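Local coordinates for EGF family domain-containing protein (PDB 4Z80), which binds a peptide of the RON2-like protein RON2L1 and, as an AMA-family protein, probably helps form the moving junction during host-cell invasion by the parasite, at residues G55-Y60 and R384-S389; K100-T105 and E149-Y154; T105-S110 and C304-T309; Y294-F299 and Y316-M321. One frame throughout, in Å; residues are numbered along the deposited sequence.

Interaction 1: residues G55-Y60 and R384-S389. With SO4 (sulfate ion), chain H.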
# COMPACT_ATOMS: atom_id res chain seq x y z
N GLY A 55 -0.88 -10.73 8.90
CA GLY A 55 -1.67 -9.79 9.69
C GLY A 55 -2.47 -8.82 8.83
O GLY A 55 -1.95 -8.25 7.87
N VAL A 56 -3.74 -8.62 9.18
CA VAL A 56 -4.64 -7.73 8.44
C VAL A 56 -4.55 -6.29 8.93
O VAL A 56 -4.45 -5.35 8.14
CB VAL A 56 -6.11 -8.24 8.53
CG1 VAL A 56 -7.12 -7.21 8.00
CG2 VAL A 56 -6.24 -9.56 7.78
N TYR A 57 -4.58 -6.10 10.25
CA TYR A 57 -4.44 -4.77 10.82
C TYR A 57 -3.06 -4.22 10.48
O TYR A 57 -2.91 -3.11 9.98
CB TYR A 57 -4.67 -4.83 12.33
CG TYR A 57 -4.77 -3.50 13.04
CD1 TYR A 57 -5.84 -2.64 12.79
CD2 TYR A 57 -3.84 -3.12 13.98
CE1 TYR A 57 -5.95 -1.42 13.45
CE2 TYR A 57 -3.95 -1.91 14.65
CZ TYR A 57 -5.00 -1.07 14.39
OH TYR A 57 -5.09 0.13 15.06
N VAL A 58 -2.05 -5.03 10.78
CA VAL A 58 -0.66 -4.76 10.47
C VAL A 58 -0.07 -6.02 9.84
O VAL A 58 -0.08 -7.08 10.48
CB VAL A 58 0.13 -4.37 11.73
CG1 VAL A 58 1.63 -4.30 11.43
CG2 VAL A 58 -0.37 -3.06 12.26
N GLY A 59 0.42 -5.92 8.60
CA GLY A 59 0.96 -7.06 7.89
C GLY A 59 2.41 -6.86 7.50
O GLY A 59 2.75 -5.87 6.87
N TYR A 60 3.25 -7.81 7.90
CA TYR A 60 4.69 -7.77 7.63
C TYR A 60 5.20 -9.13 7.21
O TYR A 60 4.74 -10.17 7.69
CB TYR A 60 5.49 -7.36 8.88
CG TYR A 60 5.25 -5.98 9.42
CD1 TYR A 60 5.28 -4.86 8.60
CD2 TYR A 60 5.01 -5.79 10.77
CE1 TYR A 60 5.05 -3.59 9.11
CE2 TYR A 60 4.79 -4.52 11.29
CZ TYR A 60 4.80 -3.43 10.46
OH TYR A 60 4.58 -2.17 10.97
N ARG A 384 -13.90 -2.11 15.08
CA ARG A 384 -13.34 -2.99 16.11
C ARG A 384 -12.96 -4.35 15.53
O ARG A 384 -11.97 -4.93 15.95
CB ARG A 384 -14.31 -3.15 17.28
CG ARG A 384 -14.37 -1.94 18.22
CD ARG A 384 -12.99 -1.47 18.77
NE ARG A 384 -12.37 -2.39 19.73
CZ ARG A 384 -11.20 -2.17 20.32
NH1 ARG A 384 -10.71 -3.04 21.19
NH2 ARG A 384 -10.49 -1.09 20.03
N LEU A 385 -13.74 -4.87 14.58
CA LEU A 385 -13.34 -6.10 13.92
C LEU A 385 -11.92 -5.99 13.34
O LEU A 385 -11.07 -6.84 13.55
CB LEU A 385 -14.33 -6.46 12.81
CG LEU A 385 -13.95 -7.67 11.95
CD1 LEU A 385 -13.87 -8.94 12.80
CD2 LEU A 385 -14.96 -7.85 10.82
N PHE A 386 -11.67 -4.90 12.61
CA PHE A 386 -10.36 -4.61 12.03
C PHE A 386 -9.28 -4.58 13.11
O PHE A 386 -8.21 -5.20 12.95
CB PHE A 386 -10.46 -3.27 11.28
CG PHE A 386 -9.17 -2.78 10.67
CD1 PHE A 386 -8.41 -3.58 9.84
CD2 PHE A 386 -8.76 -1.47 10.89
CE1 PHE A 386 -7.26 -3.10 9.26
CE2 PHE A 386 -7.60 -0.98 10.31
CZ PHE A 386 -6.85 -1.80 9.50
N MET A 387 -9.56 -3.88 14.20
CA MET A 387 -8.59 -3.71 15.29
C MET A 387 -8.38 -4.98 16.11
O MET A 387 -7.40 -5.07 16.83
CB MET A 387 -9.04 -2.57 16.21
CG MET A 387 -9.14 -1.22 15.52
SD MET A 387 -10.04 0.03 16.47
CE MET A 387 -8.76 0.54 17.60
N LEU A 388 -9.29 -5.95 15.99
CA LEU A 388 -9.23 -7.21 16.73
C LEU A 388 -8.91 -8.40 15.82
O LEU A 388 -9.09 -9.55 16.20
CB LEU A 388 -10.56 -7.46 17.45
CG LEU A 388 -11.00 -6.47 18.52
CD1 LEU A 388 -12.40 -6.82 19.02
CD2 LEU A 388 -10.00 -6.47 19.67
N SER A 389 -8.42 -8.12 14.61
CA SER A 389 -8.26 -9.19 13.63
C SER A 389 -6.91 -9.90 13.77
O SER A 389 -6.83 -10.92 14.47
CB SER A 389 -8.46 -8.63 12.20
OG SER A 389 -7.52 -7.61 11.87
S SO4 H . -11.54 2.47 20.05
O1 SO4 H . -10.30 2.23 20.79
O2 SO4 H . -11.67 1.51 18.95
O3 SO4 H . -11.54 3.85 19.57
O4 SO4 H . -12.69 2.28 20.93
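Tyr57 drives an edge of its ring at the face of Phe386, an edge-to-face aromatic pair with centroids 4.8 Å apart and planes at 65°. Its CD1 sits over the centre of the Phe386 ring, and the closest approach is Tyr57 CD1 to Phe386 CE2 at 3.5 Å. Both side chains have CG anti to the backbone N (chi1 -171° and 177°), which carries them out to cross at about a right angle. Two broad, flat residues suit this place because the polarised C-H edge of one meets the pi cloud of the other. Met387 closes in next to the pair: its CG lies 3.8 Å from Tyr57 CE1, its CA makes an off-centre CH-pi contact with the Tyr57 ring, and the flexible thioether runs past a sulfate ion, probably from the crystallisation liquor, that is hydrogen-bonded to Arg384 NH2.

Val56, compact and branched, fills the other end. Its CB is 3.7 Å from Ser389 OG, while its carbonyl oxygen lies near the plane of the Phe386 ring, at the edge. Just after Leu388 leaves helical geometry, Ser389 spends its hydroxyl on the chain, OG donating to Phe386 O at 2.7 Å. Pro320 packs on both aromatic rings, and Lys322 makes a cation-pi contact with Phe386. A loop leading into strand 60-62 is thus joined to the C-terminal end of helix 378-387 by a T-shaped aromatic pair.

Interaction 2: residues K100-T105 and E149-Y154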
# COMPACT_ATOMS: atom_id res chain seq x y z
N LYS A 100 -8.48 1.07 4.86
CA LYS A 100 -7.29 1.19 5.71
C LYS A 100 -6.40 2.36 5.32
O LYS A 100 -5.87 2.42 4.21
CB LYS A 100 -6.49 -0.11 5.66
CG LYS A 100 -5.14 -0.08 6.40
CD LYS A 100 -4.51 -1.47 6.42
CE LYS A 100 -3.08 -1.47 6.94
NZ LYS A 100 -2.55 -2.86 7.07
N VAL A 101 -6.23 3.28 6.27
CA VAL A 101 -5.38 4.46 6.11
C VAL A 101 -4.38 4.49 7.27
O VAL A 101 -4.74 4.17 8.40
CB VAL A 101 -6.23 5.75 6.10
CG1 VAL A 101 -5.36 7.00 6.12
CG2 VAL A 101 -7.16 5.75 4.89
N ILE A 102 -3.15 4.88 6.98
CA ILE A 102 -2.16 5.09 8.03
C ILE A 102 -2.33 6.49 8.61
O ILE A 102 -1.98 7.48 7.99
CB ILE A 102 -0.73 4.90 7.52
CG1 ILE A 102 -0.58 3.55 6.82
CG2 ILE A 102 0.26 5.02 8.68
CD1 ILE A 102 -1.07 2.34 7.63
N ALA A 103 -2.91 6.54 9.81
CA ALA A 103 -3.23 7.78 10.49
C ALA A 103 -2.09 8.23 11.38
O ALA A 103 -1.44 7.41 12.04
CB ALA A 103 -4.49 7.60 11.33
N PHE A 104 -1.84 9.53 11.39
CA PHE A 104 -0.91 10.13 12.34
C PHE A 104 -1.70 10.45 13.59
O PHE A 104 -2.76 11.06 13.50
CB PHE A 104 -0.26 11.39 11.76
CG PHE A 104 0.87 11.11 10.81
CD1 PHE A 104 0.67 10.36 9.66
CD2 PHE A 104 2.14 11.61 11.06
CE1 PHE A 104 1.73 10.10 8.79
CE2 PHE A 104 3.19 11.36 10.18
CZ PHE A 104 2.98 10.61 9.06
N THR A 105 -1.21 10.01 14.74
CA THR A 105 -1.95 10.13 15.99
C THR A 105 -1.05 10.54 17.16
O THR A 105 0.17 10.60 17.04
CB THR A 105 -2.63 8.78 16.37
OG1 THR A 105 -1.64 7.83 16.77
CG2 THR A 105 -3.40 8.21 15.19
N GLU A 149 6.18 15.97 7.79
CA GLU A 149 6.42 14.69 7.11
C GLU A 149 5.15 13.84 7.06
O GLU A 149 4.42 13.76 8.05
CB GLU A 149 7.51 13.89 7.82
CG GLU A 149 7.85 12.57 7.11
CD GLU A 149 8.73 11.64 7.93
OE1 GLU A 149 8.58 11.57 9.17
OE2 GLU A 149 9.57 10.95 7.32
N GLY A 150 4.91 13.21 5.91
CA GLY A 150 3.86 12.23 5.77
C GLY A 150 4.46 10.86 5.47
O GLY A 150 5.57 10.53 5.91
N PHE A 151 3.73 10.06 4.69
CA PHE A 151 4.14 8.69 4.37
C PHE A 151 4.35 8.45 2.88
O PHE A 151 4.71 7.35 2.49
CB PHE A 151 3.09 7.71 4.88
CG PHE A 151 3.51 6.92 6.07
CD1 PHE A 151 3.96 7.56 7.21
CD2 PHE A 151 3.43 5.54 6.07
CE1 PHE A 151 4.34 6.83 8.32
CE2 PHE A 151 3.80 4.81 7.18
CZ PHE A 151 4.25 5.46 8.30
N ALA A 152 4.14 9.47 2.05
CA ALA A 152 4.18 9.25 0.60
C ALA A 152 5.61 9.20 0.08
O ALA A 152 6.47 9.96 0.50
CB ALA A 152 3.41 10.34 -0.12
N MET A 153 5.85 8.29 -0.86
CA MET A 153 7.17 8.18 -1.46
C MET A 153 7.47 9.44 -2.29
O MET A 153 6.56 10.12 -2.76
CB MET A 153 7.25 6.92 -2.33
CG MET A 153 8.63 6.62 -2.89
SD MET A 153 9.87 6.58 -1.58
CE MET A 153 11.33 6.13 -2.53
N TYR A 154 8.76 9.73 -2.44
CA TYR A 154 9.21 10.83 -3.28
C TYR A 154 8.57 10.74 -4.66
O TYR A 154 8.31 9.65 -5.17
CB TYR A 154 10.74 10.81 -3.40
CG TYR A 154 11.44 10.79 -2.06
CD1 TYR A 154 11.39 11.90 -1.22
CD2 TYR A 154 12.13 9.67 -1.63
CE1 TYR A 154 12.01 11.88 0.02
CE2 TYR A 154 12.76 9.65 -0.40
CZ TYR A 154 12.70 10.75 0.42
OH TYR A 154 13.33 10.74 1.65
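Phe104 and Phe151 meet with their ring planes almost perpendicular, at 86°, yet the approach is oblique and their centroids stay 5.8 Å apart. The touching atoms are Phe104 CZ and Phe151 CD1, 3.7 Å from each other, with Phe104 CE1 just as near to the same carbon. Phe104 therefore presents the far end of its ring, while Phe151 receives it at one ortho carbon.

Ile102, two residues earlier on strand 101-104, comes to Phe151 from another direction. Its CG2 methyl lies over one face of that ring, 4.1 Å from the centroid and only 20° off the normal, a CH-pi contact displaced toward the rim. With CG2 anti to the backbone N of Ile102, the methyl is thrust forward at the ring, and a beta-branched residue offers such a methyl close to the strand. Since Ile102 and Phe104 both point toward the loop, its aromatic residue is gripped by both.

The end of Phe104 also reaches the backbone of the loop. Its CE2 is 3.4 Å from Glu149 O, and its CZ is 3.8 Å from Gly150 CA. Glu149 turns its carboxylate elsewhere, to Lys146, Tyr294 and the backbone of His122.

No hydrogen bond links the two segments. The contact rests on dispersion, on a methyl C-H over a ring face, and on a ring C-H beside the Glu149 carbonyl oxygen, which accepts a hydrogen bond from Arg116; this buried, largely apolar seam therefore depends on close fit.

Interaction 3: residues T105-S110 and C304-T309. With SO4 (sulfate ion), chain I.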
# COMPACT_ATOMS: atom_id res chain seq x y z
N THR A 105 -1.21 10.01 14.74
CA THR A 105 -1.95 10.13 15.99
C THR A 105 -1.05 10.54 17.16
O THR A 105 0.17 10.60 17.04
CB THR A 105 -2.63 8.78 16.37
OG1 THR A 105 -1.64 7.83 16.77
CG2 THR A 105 -3.40 8.21 15.19
N LYS A 106 -1.67 10.80 18.30
CA LYS A 106 -0.93 10.82 19.55
C LYS A 106 -0.68 9.37 19.96
O LYS A 106 -1.22 8.44 19.35
CB LYS A 106 -1.69 11.59 20.62
CG LYS A 106 -1.80 13.06 20.26
CD LYS A 106 -2.18 13.91 21.43
CE LYS A 106 -1.05 14.00 22.44
NZ LYS A 106 -1.38 14.89 23.58
N ARG A 107 0.13 9.17 20.98
CA ARG A 107 0.52 7.82 21.38
C ARG A 107 -0.68 6.99 21.85
O ARG A 107 -0.65 5.76 21.78
CB ARG A 107 1.58 7.89 22.47
CG ARG A 107 2.32 6.58 22.70
CD ARG A 107 3.56 6.77 23.56
NE ARG A 107 4.50 7.69 22.93
CZ ARG A 107 4.84 8.89 23.39
NH1 ARG A 107 4.36 9.36 24.54
NH2 ARG A 107 5.69 9.63 22.70
N ASP A 108 -1.73 7.66 22.32
CA ASP A 108 -2.93 6.96 22.74
C ASP A 108 -3.97 6.84 21.63
O ASP A 108 -5.11 6.44 21.86
CB ASP A 108 -3.55 7.64 23.98
CG ASP A 108 -4.04 9.05 23.70
OD1 ASP A 108 -3.87 9.55 22.57
OD2 ASP A 108 -4.59 9.67 24.64
N GLY A 109 -3.57 7.17 20.40
CA GLY A 109 -4.47 7.06 19.26
C GLY A 109 -5.37 8.26 19.03
O GLY A 109 -6.11 8.28 18.04
N SER A 110 -5.32 9.25 19.92
CA SER A 110 -6.19 10.42 19.82
C SER A 110 -5.67 11.45 18.82
O SER A 110 -4.52 11.38 18.38
CB SER A 110 -6.38 11.08 21.20
OG SER A 110 -5.20 11.69 21.69
N CYS A 304 8.08 7.51 19.97
CA CYS A 304 7.42 7.98 18.75
C CYS A 304 7.09 9.46 18.89
O CYS A 304 6.78 9.94 19.98
CB CYS A 304 6.16 7.15 18.43
SG CYS A 304 4.68 7.39 19.47
N ALA A 305 7.19 10.19 17.78
CA ALA A 305 6.86 11.61 17.75
C ALA A 305 5.36 11.81 17.59
O ALA A 305 4.76 11.29 16.65
CB ALA A 305 7.62 12.30 16.63
N GLU A 306 4.76 12.58 18.49
CA GLU A 306 3.33 12.83 18.45
C GLU A 306 2.99 14.04 17.57
O GLU A 306 3.08 15.19 18.02
CB GLU A 306 2.77 13.04 19.85
CG GLU A 306 2.90 11.82 20.76
CD GLU A 306 2.21 12.03 22.11
OE1 GLU A 306 1.25 11.29 22.41
OE2 GLU A 306 2.64 12.93 22.86
N LEU A 307 2.61 13.74 16.33
CA LEU A 307 2.08 14.68 15.32
C LEU A 307 3.10 15.66 14.74
O LEU A 307 3.10 15.89 13.53
CB LEU A 307 0.89 15.45 15.89
CG LEU A 307 -0.35 14.61 16.22
CD1 LEU A 307 -1.45 15.47 16.83
CD2 LEU A 307 -0.89 13.87 15.00
N THR A 308 3.96 16.25 15.57
CA THR A 308 4.99 17.16 15.09
C THR A 308 6.29 16.96 15.85
O THR A 308 6.29 16.76 17.07
CB THR A 308 4.56 18.64 15.19
OG1 THR A 308 4.19 18.95 16.54
CG2 THR A 308 3.37 18.92 14.29
N THR A 309 7.39 16.98 15.11
CA THR A 309 8.73 17.00 15.68
C THR A 309 9.70 17.59 14.67
O THR A 309 9.41 17.61 13.48
CB THR A 309 9.23 15.59 16.08
OG1 THR A 309 10.49 15.70 16.75
CG2 THR A 309 9.40 14.70 14.86
S SO4 I . -3.99 16.88 24.86
O1 SO4 I . -3.35 16.18 25.97
O2 SO4 I . -4.02 16.01 23.68
O3 SO4 I . -3.22 18.10 24.57
O4 SO4 I . -5.37 17.22 25.20
O HOH W 1 1.82 11.42 14.90
O HOH W 2 -0.78 10.20 24.13
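Glu306 and Arg107 form the first shell. Glu306 OE1 takes a nearly straight hydrogen bond from Arg107 N, 2.8 Å long with an angle of 176°, using its anti lone pair. The guanidinium of Arg107 then passes flat over the carboxylate, the two planes only 16° apart, so the opposite charges are stacked without an N-H aimed at the oxygen. Arg107 NH2 instead bonds to Cys304 O at 2.9 Å, in the carbonyl plane. A long arginine suits this place, bending at chi3 (-61°) to bring its head back across the glutamate.

Leu307 lays CD2 along the backbone of Thr105, 3.9 Å from Thr105 N. One water joins Thr105 O to Leu307 N, and a second donates to Glu306 OE1.

Farther out, Ser301 O accepts from Arg107 NE and helps fix the head group, while a type I turn from Lys106 to Gly109 presents Arg107 N. Lys106 O accepts from Gly109 N and, from the opposite face, from Thr105 OG1 at 2.7 Å. Asp108 OD1 forms an Asx turn by accepting from Ser110 N. Lys106 NZ hydrogen-bonds O2 of a sulfate ion, probably from the crystallisation liquor, at 2.9 Å.

Cys304 is disulfide-bonded to Cys317, and Thr105 and Ala305 both make backbone bonds to Cys317. The turn following strand 101-104 and the loop preceding strand 318-321 therefore meet just beyond one end of the two-stranded sheet.

Interaction 4: residues Y294-F299 and Y316-M321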
# COMPACT_ATOMS: atom_id res chain seq x y z
N TYR A 294 7.24 4.12 3.37
CA TYR A 294 7.48 3.36 4.60
C TYR A 294 6.58 2.13 4.67
O TYR A 294 5.40 2.18 4.30
CB TYR A 294 7.21 4.23 5.82
CG TYR A 294 8.14 5.41 6.05
CD1 TYR A 294 9.50 5.30 5.81
CD2 TYR A 294 7.64 6.61 6.53
CE1 TYR A 294 10.36 6.38 6.05
CE2 TYR A 294 8.48 7.69 6.78
CZ TYR A 294 9.84 7.57 6.54
OH TYR A 294 10.68 8.64 6.78
N HIS A 295 7.16 1.03 5.16
CA HIS A 295 6.44 -0.22 5.38
C HIS A 295 5.70 -0.25 6.72
O HIS A 295 4.75 -1.00 6.89
CB HIS A 295 7.39 -1.41 5.32
CG HIS A 295 8.04 -1.59 3.99
ND1 HIS A 295 7.41 -2.17 2.92
CD2 HIS A 295 9.28 -1.25 3.56
CE1 HIS A 295 8.23 -2.19 1.88
NE2 HIS A 295 9.37 -1.64 2.25
N THR A 296 6.17 0.57 7.66
CA THR A 296 5.57 0.63 8.99
C THR A 296 4.08 0.93 8.89
O THR A 296 3.67 1.82 8.15
CB THR A 296 6.27 1.73 9.85
OG1 THR A 296 7.65 1.41 10.03
CG2 THR A 296 5.62 1.84 11.21
N GLN A 297 3.28 0.18 9.64
CA GLN A 297 1.84 0.45 9.71
C GLN A 297 1.36 0.90 11.09
O GLN A 297 0.31 1.51 11.22
CB GLN A 297 1.08 -0.80 9.26
CG GLN A 297 1.20 -1.05 7.76
CD GLN A 297 1.20 -2.53 7.43
OE1 GLN A 297 0.17 -3.19 7.53
NE2 GLN A 297 2.36 -3.06 7.09
N ASP A 298 2.15 0.61 12.13
CA ASP A 298 1.81 0.99 13.51
C ASP A 298 3.09 1.29 14.26
O ASP A 298 4.03 0.50 14.22
CB ASP A 298 1.03 -0.14 14.20
CG ASP A 298 0.37 0.30 15.50
OD1 ASP A 298 1.08 0.45 16.51
OD2 ASP A 298 -0.87 0.44 15.51
N PHE A 299 3.13 2.43 14.95
CA PHE A 299 4.27 2.78 15.80
C PHE A 299 3.72 3.61 16.94
O PHE A 299 3.06 4.62 16.72
CB PHE A 299 5.34 3.54 15.02
CG PHE A 299 6.62 3.78 15.80
CD1 PHE A 299 7.27 2.72 16.41
CD2 PHE A 299 7.18 5.04 15.89
CE1 PHE A 299 8.44 2.92 17.12
CE2 PHE A 299 8.36 5.25 16.59
CZ PHE A 299 8.99 4.18 17.21
N TYR A 316 7.26 9.01 13.48
CA TYR A 316 5.98 9.45 13.98
C TYR A 316 5.09 8.33 14.53
O TYR A 316 5.12 7.19 14.05
CB TYR A 316 5.22 10.19 12.88
CG TYR A 316 5.65 11.63 12.75
CD1 TYR A 316 5.23 12.57 13.69
CD2 TYR A 316 6.48 12.06 11.72
CE1 TYR A 316 5.63 13.88 13.61
CE2 TYR A 316 6.87 13.38 11.63
CZ TYR A 316 6.44 14.29 12.57
OH TYR A 316 6.81 15.62 12.52
N CYS A 317 4.31 8.69 15.55
CA CYS A 317 3.25 7.83 16.05
C CYS A 317 2.23 7.64 14.95
O CYS A 317 1.65 8.62 14.49
CB CYS A 317 2.58 8.45 17.27
SG CYS A 317 3.67 8.93 18.64
N VAL A 318 2.00 6.41 14.52
CA VAL A 318 1.01 6.14 13.49
C VAL A 318 0.27 4.86 13.81
O VAL A 318 0.79 4.01 14.53
CB VAL A 318 1.63 6.02 12.06
CG1 VAL A 318 2.34 7.30 11.66
CG2 VAL A 318 2.59 4.84 11.96
N ARG A 319 -0.92 4.70 13.27
CA ARG A 319 -1.60 3.41 13.34
C ARG A 319 -2.63 3.32 12.23
O ARG A 319 -3.08 4.35 11.73
CB ARG A 319 -2.26 3.20 14.71
CG ARG A 319 -3.46 4.10 15.00
CD ARG A 319 -3.92 3.96 16.46
NE ARG A 319 -2.83 4.30 17.36
CZ ARG A 319 -2.84 4.12 18.68
NH1 ARG A 319 -3.89 3.59 19.30
NH2 ARG A 319 -1.76 4.47 19.37
N PRO A 320 -3.00 2.10 11.83
CA PRO A 320 -4.03 1.99 10.81
C PRO A 320 -5.39 2.36 11.36
O PRO A 320 -5.70 2.07 12.52
CB PRO A 320 -4.00 0.51 10.41
CG PRO A 320 -2.76 -0.05 11.04
CD PRO A 320 -2.52 0.77 12.25
N MET A 321 -6.20 3.01 10.53
CA MET A 321 -7.56 3.38 10.90
C MET A 321 -8.50 3.20 9.73
O MET A 321 -8.11 3.39 8.58
CB MET A 321 -7.65 4.84 11.37
CG MET A 321 -7.02 5.14 12.71
SD MET A 321 -7.25 6.87 13.17
CE MET A 321 -9.02 6.96 13.38
O HOH W 3 -0.05 5.37 17.10
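Thr296 opens the contact lightly, its CG2 methyl 4.3 Å from Val318 CG2, while its hydroxyl is engaged with Asp80 and Thr84 of helix 80-84. Gln297 comes closer through its backbone: its O lies 3.1 Å from Pro320 CD and makes a CA-H...O contact with Arg319. Pro320 has no N-H to give this oxygen, so its ring carbons CD and CG do the touching. The amide of Gln297 works in the other direction, NE2 donating almost straight to His295 O at 3.2 Å and to Gly59 O, while OE1 accepts from Lys100 NZ.

Asp298 runs side by side with Arg319, both pointing the same way. Its CG stands anti to the backbone N (chi1 -167°), which brings OD2 to 3.2 Å from Arg319 CB, beside the aliphatic root of that side chain. The carboxylate instead forms a salt bridge with Arg300.

Phe299 makes the one beta-type pairing. Its N donates to Val318 O at 2.9 Å, and Val318 N returns the bond to Phe299 O at 3.0 Å, a single antiparallel bridge of the hydrogen-bonded kind. Phe299 O also receives a water that accepts from Arg319 NH2. The ring of Phe299 meets Tyr316 O near its plane, with CD2 3.5 Å away, a fitting place for polarised aromatic C-H groups.

Strand 318-321 thus lies between the loop after strand 289-291 and strand 101-104, with which its backbone also pairs, while helix 80-84 packs against Thr296 and Phe299.

How the interactions relate
Interactions 2, 3 and 4 gather round the two-stranded sheet 101-104/318-321. The centres of interactions 2 and 4 lie about 8 Å apart, those of interactions 3 and 4 about 10 Å, and those of interactions 2 and 3 about 13 Å. Interactions 2 and 3 share Thr105, and the Cys304-Cys317 disulfide links interactions 3 and 4. Interaction 1, whose centre is about 12 Å from that of interaction 4, encloses all three along the chain. Lys100 reaches Tyr57 O and Gln297 OE1, joining interactions 1, 2 and 4. Interaction 2 closes before interaction 4 opens, whereas interaction 3 crosses both. Segments distant in sequence are thereby knitted into one body, together with helix 378-387.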